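Local coordinates for protein putative metal-dependent hydrolase (Bacillus subtilis, PDB 6KNS) that adopts the metallo-beta-lactamase fold, binds zinc and calcium ions and is probably a metal-dependent hydrolase, perhaps acting in tRNA 3'-end processing, at residues A128-L136 and Y145-S153. Residues are numbered along the deposited sequence; the frame is centred on the assembly and turned at random.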
loop_
_atom_site.group_PDB
_atom_site.type_symbol
_atom_site.label_atom_id
_atom_site.label_comp_id
_atom_site.label_asym_id
_atom_site.label_seq_id
_atom_site.Cartn_x
_atom_site.Cartn_y
_atom_site.Cartn_z
ATOM N N ALA A 128 -6.018 -25.053 -3.773
ATOM C CA ALA A 128 -4.823 -24.199 -3.608
ATOM C C ALA A 128 -3.855 -24.926 -2.704
ATOM O O ALA A 128 -3.952 -24.850 -1.463
ATOM C CB ALA A 128 -5.217 -22.833 -2.998
ATOM N N GLY A 129 -2.948 -25.672 -3.324
ATOM C CA GLY A 129 -2.046 -26.565 -2.607
ATOM C C GLY A 129 -2.883 -27.498 -1.744
ATOM O O GLY A 129 -3.766 -28.146 -2.260
ATOM N N PRO A 130 -2.647 -27.523 -0.416
ATOM C CA PRO A 130 -3.430 -28.402 0.460
ATOM C C PRO A 130 -4.779 -27.805 0.874
ATOM O O PRO A 130 -5.526 -28.434 1.609
ATOM C CB PRO A 130 -2.498 -28.612 1.668
ATOM C CG PRO A 130 -1.669 -27.333 1.705
ATOM C CD PRO A 130 -1.638 -26.746 0.323
ATOM N N PHE A 131 -5.128 -26.631 0.377
ATOM C CA PHE A 131 -6.431 -26.046 0.719
ATOM C C PHE A 131 -7.471 -26.257 -0.382
ATOM O O PHE A 131 -7.133 -26.323 -1.562
ATOM C CB PHE A 131 -6.324 -24.542 0.959
ATOM C CG PHE A 131 -5.377 -24.153 2.068
ATOM C CD1 PHE A 131 -5.592 -24.562 3.357
ATOM C CD2 PHE A 131 -4.303 -23.334 1.804
ATOM C CE1 PHE A 131 -4.716 -24.181 4.385
ATOM C CE2 PHE A 131 -3.432 -22.935 2.808
ATOM C CZ PHE A 131 -3.637 -23.363 4.102
ATOM N N THR A 132 -8.729 -26.371 0.040
ATOM C CA THR A 132 -9.879 -26.382 -0.853
ATOM C C THR A 132 -10.725 -25.179 -0.421
ATOM O O THR A 132 -11.063 -25.067 0.769
ATOM C CB THR A 132 -10.688 -27.694 -0.732
ATOM O OG1 THR A 132 -9.826 -28.806 -1.001
ATOM C CG2 THR A 132 -11.896 -27.728 -1.694
ATOM N N ILE A 133 -11.040 -24.297 -1.385
ATOM C CA ILE A 133 -11.776 -23.062 -1.131
ATOM C C ILE A 133 -13.108 -23.121 -1.865
ATOM O O ILE A 133 -13.161 -23.510 -3.040
ATOM C CB ILE A 133 -10.957 -21.807 -1.609
ATOM C CG1 ILE A 133 -9.534 -21.858 -1.057
ATOM C CG2 ILE A 133 -11.638 -20.493 -1.173
ATOM C CD1 ILE A 133 -8.699 -20.688 -1.478
ATOM N N THR A 134 -14.175 -22.746 -1.166
ATOM C CA THR A 134 -15.499 -22.559 -1.757
ATOM C C THR A 134 -15.960 -21.136 -1.414
ATOM O O THR A 134 -15.419 -20.505 -0.490
ATOM C CB THR A 134 -16.552 -23.601 -1.251
ATOM O OG1 THR A 134 -16.483 -23.685 0.167
ATOM C CG2 THR A 134 -16.361 -25.032 -1.892
ATOM N N PHE A 135 -16.952 -20.636 -2.144
ATOM C CA PHE A 135 -17.258 -19.185 -2.205
ATOM C C PHE A 135 -18.734 -18.899 -1.969
ATOM O O PHE A 135 -19.568 -19.713 -2.313
ATOM C CB PHE A 135 -16.895 -18.655 -3.584
ATOM C CG PHE A 135 -15.451 -18.856 -3.930
ATOM C CD1 PHE A 135 -14.486 -17.960 -3.496
ATOM C CD2 PHE A 135 -15.046 -19.976 -4.599
ATOM C CE1 PHE A 135 -13.134 -18.159 -3.769
ATOM C CE2 PHE A 135 -13.703 -20.167 -4.896
ATOM C CZ PHE A 135 -12.744 -19.265 -4.460
ATOM N N LEU A 136 -19.035 -17.736 -1.405
ATOM C CA LEU A 136 -20.413 -17.225 -1.326
ATOM C C LEU A 136 -20.403 -15.752 -1.751
ATOM O O LEU A 136 -19.620 -14.948 -1.215
ATOM C CB LEU A 136 -20.958 -17.360 0.088
ATOM C CG LEU A 136 -22.343 -16.782 0.406
ATOM C CD1 LEU A 136 -23.453 -17.549 -0.347
ATOM C CD2 LEU A 136 -22.609 -16.796 1.928
ATOM N N TYR A 145 -16.747 -11.931 -2.934
ATOM C CA TYR A 145 -17.011 -13.316 -2.497
ATOM C C TYR A 145 -16.390 -13.632 -1.153
ATOM O O TYR A 145 -15.201 -13.421 -0.954
ATOM C CB TYR A 145 -16.534 -14.357 -3.536
ATOM C CG TYR A 145 -17.314 -14.276 -4.790
ATOM C CD1 TYR A 145 -18.446 -15.058 -4.991
ATOM C CD2 TYR A 145 -16.970 -13.356 -5.753
ATOM C CE1 TYR A 145 -19.206 -14.940 -6.170
ATOM C CE2 TYR A 145 -17.702 -13.232 -6.920
ATOM C CZ TYR A 145 -18.805 -14.027 -7.132
ATOM O OH TYR A 145 -19.506 -13.854 -8.299
ATOM N N ALA A 146 -17.219 -14.194 -0.257
ATOM C CA ALA A 146 -16.749 -14.782 0.984
ATOM C C ALA A 146 -16.100 -16.105 0.654
ATOM O O ALA A 146 -16.354 -16.649 -0.421
ATOM C CB ALA A 146 -17.884 -14.970 1.961
ATOM N N MET A 147 -15.246 -16.605 1.546
ATOM C CA MET A 147 -14.507 -17.832 1.287
ATOM C C MET A 147 -14.546 -18.793 2.463
ATOM O O MET A 147 -14.467 -18.383 3.616
ATOM C CB MET A 147 -13.057 -17.526 0.981
ATOM C CG MET A 147 -12.860 -16.596 -0.188
ATOM S SD MET A 147 -11.148 -16.052 -0.290
ATOM C CE MET A 147 -11.433 -14.638 -1.355
ATOM N N ARG A 148 -14.685 -20.081 2.151
ATOM C CA ARG A 148 -14.595 -21.149 3.138
ATOM C C ARG A 148 -13.348 -21.943 2.778
ATOM O O ARG A 148 -13.261 -22.497 1.672
ATOM C CB ARG A 148 -15.818 -22.040 3.075
ATOM C CG ARG A 148 -15.665 -23.280 3.949
ATOM C CD ARG A 148 -16.738 -24.340 3.763
ATOM N NE ARG A 148 -17.737 -24.215 4.791
ATOM C CZ ARG A 148 -17.917 -25.016 5.834
ATOM N NH1 ARG A 148 -17.214 -26.113 6.025
ATOM N NH2 ARG A 148 -18.850 -24.691 6.697
ATOM N N ILE A 149 -12.381 -21.988 3.696
ATOM C CA ILE A 149 -11.073 -22.572 3.418
ATOM C C ILE A 149 -10.813 -23.746 4.339
ATOM O O ILE A 149 -10.778 -23.592 5.554
ATOM C CB ILE A 149 -9.952 -21.522 3.536
ATOM C CG1 ILE A 149 -10.243 -20.340 2.589
ATOM C CG2 ILE A 149 -8.613 -22.144 3.174
ATOM C CD1 ILE A 149 -9.282 -19.169 2.682
ATOM N N THR A 150 -10.655 -24.934 3.760
ATOM C CA THR A 150 -10.368 -26.103 4.550
ATOM C C THR A 150 -9.122 -26.813 4.066
ATOM O O THR A 150 -8.730 -26.678 2.926
ATOM C CB THR A 150 -11.566 -27.089 4.586
ATOM O OG1 THR A 150 -11.261 -28.150 5.503
ATOM C CG2 THR A 150 -11.916 -27.672 3.183
ATOM N N ASP A 151 -8.483 -27.540 4.972
ATOM C CA ASP A 151 -7.377 -28.427 4.616
ATOM C C ASP A 151 -7.760 -29.873 4.853
ATOM O O ASP A 151 -6.889 -30.735 4.805
ATOM C CB ASP A 151 -6.112 -28.097 5.430
ATOM C CG ASP A 151 -6.308 -28.259 6.930
ATOM O OD1 ASP A 151 -7.383 -28.744 7.375
ATOM O OD2 ASP A 151 -5.373 -27.913 7.673
ATOM N N GLY A 152 -9.043 -30.139 5.109
ATOM C CA GLY A 152 -9.508 -31.519 5.409
ATOM C C GLY A 152 -9.651 -31.838 6.899
ATOM O O GLY A 152 -10.330 -32.779 7.258
ATOM N N SER A 153 -9.024 -31.046 7.766
ATOM C CA SER A 153 -9.134 -31.242 9.226
ATOM C C SER A 153 -9.713 -30.028 9.951
ATOM O O SER A 153 -10.398 -30.171 10.929
ATOM C CB SER A 153 -7.759 -31.556 9.822
ATOM O OG SER A 153 -7.083 -32.543 9.050
HETATM O O HOH W 1 -14.297 -25.049 1.189
#
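The backbone O of Arg148 is gripped by two donors. Thr134 N reaches Arg148 O at 3.0 Å, in the carbonyl plane. Water 1 also donates to Arg148 O, at 2.8 Å, and hydrogen-bonds to Thr134 OG1. A chi1 of 48° tucks Thr134 OG1 in between its own N and C. There Thr134 OG1 also touches Arg148 CB, at 3.4 Å. Strands 131-136 and 145-150 form an antiparallel beta hairpin with six cross-strand backbone bonds. The hydrogen-bonded pairs are Thr132 with Thr150, Thr134 with Arg148 and Leu136 with Ala146. In the last pair Ala146 N to Leu136 O is short, at 2.7 Å, while Leu136 N lies above the carbonyl plane of Ala146 O.

These six side chains lie on one face of the sheet. Ile133, Phe135, Met147 and Ile149 lie on the opposite one. Ile133 runs alongside Ile149 and Met147, with Ile133 CG2 at 3.9 Å from Met147 CB. Met147 CG touches Phe135 CE1 at 3.9 Å, the two side chains slanting against each other. Ile149 CG2 touches Phe131 CD1, and Thr150 O lies at the edge of the Phe131 ring, in its plane. Past the strand end, Thr150 OG1 accepts from Gly152 N in an ST turn and also hydrogen-bonds to His154 O. Asp151 OD1 accepts from Ser153 N in an Asx turn.

Arg148 turns its guanidinium away, to the backbone carbonyls of Phe171 and Glu173. The Tyr145 side chain is about 7 Å from that of the zinc ligand His65. Strands 126-128 and 155-158 flank the hairpin in its sheet. Phe131, Ile133 and Ile149 pack into the interior between the fold's two sheets, against strands 27-32 and 35-39, whereas Leu136 and Ala146 pack against helix 168-171.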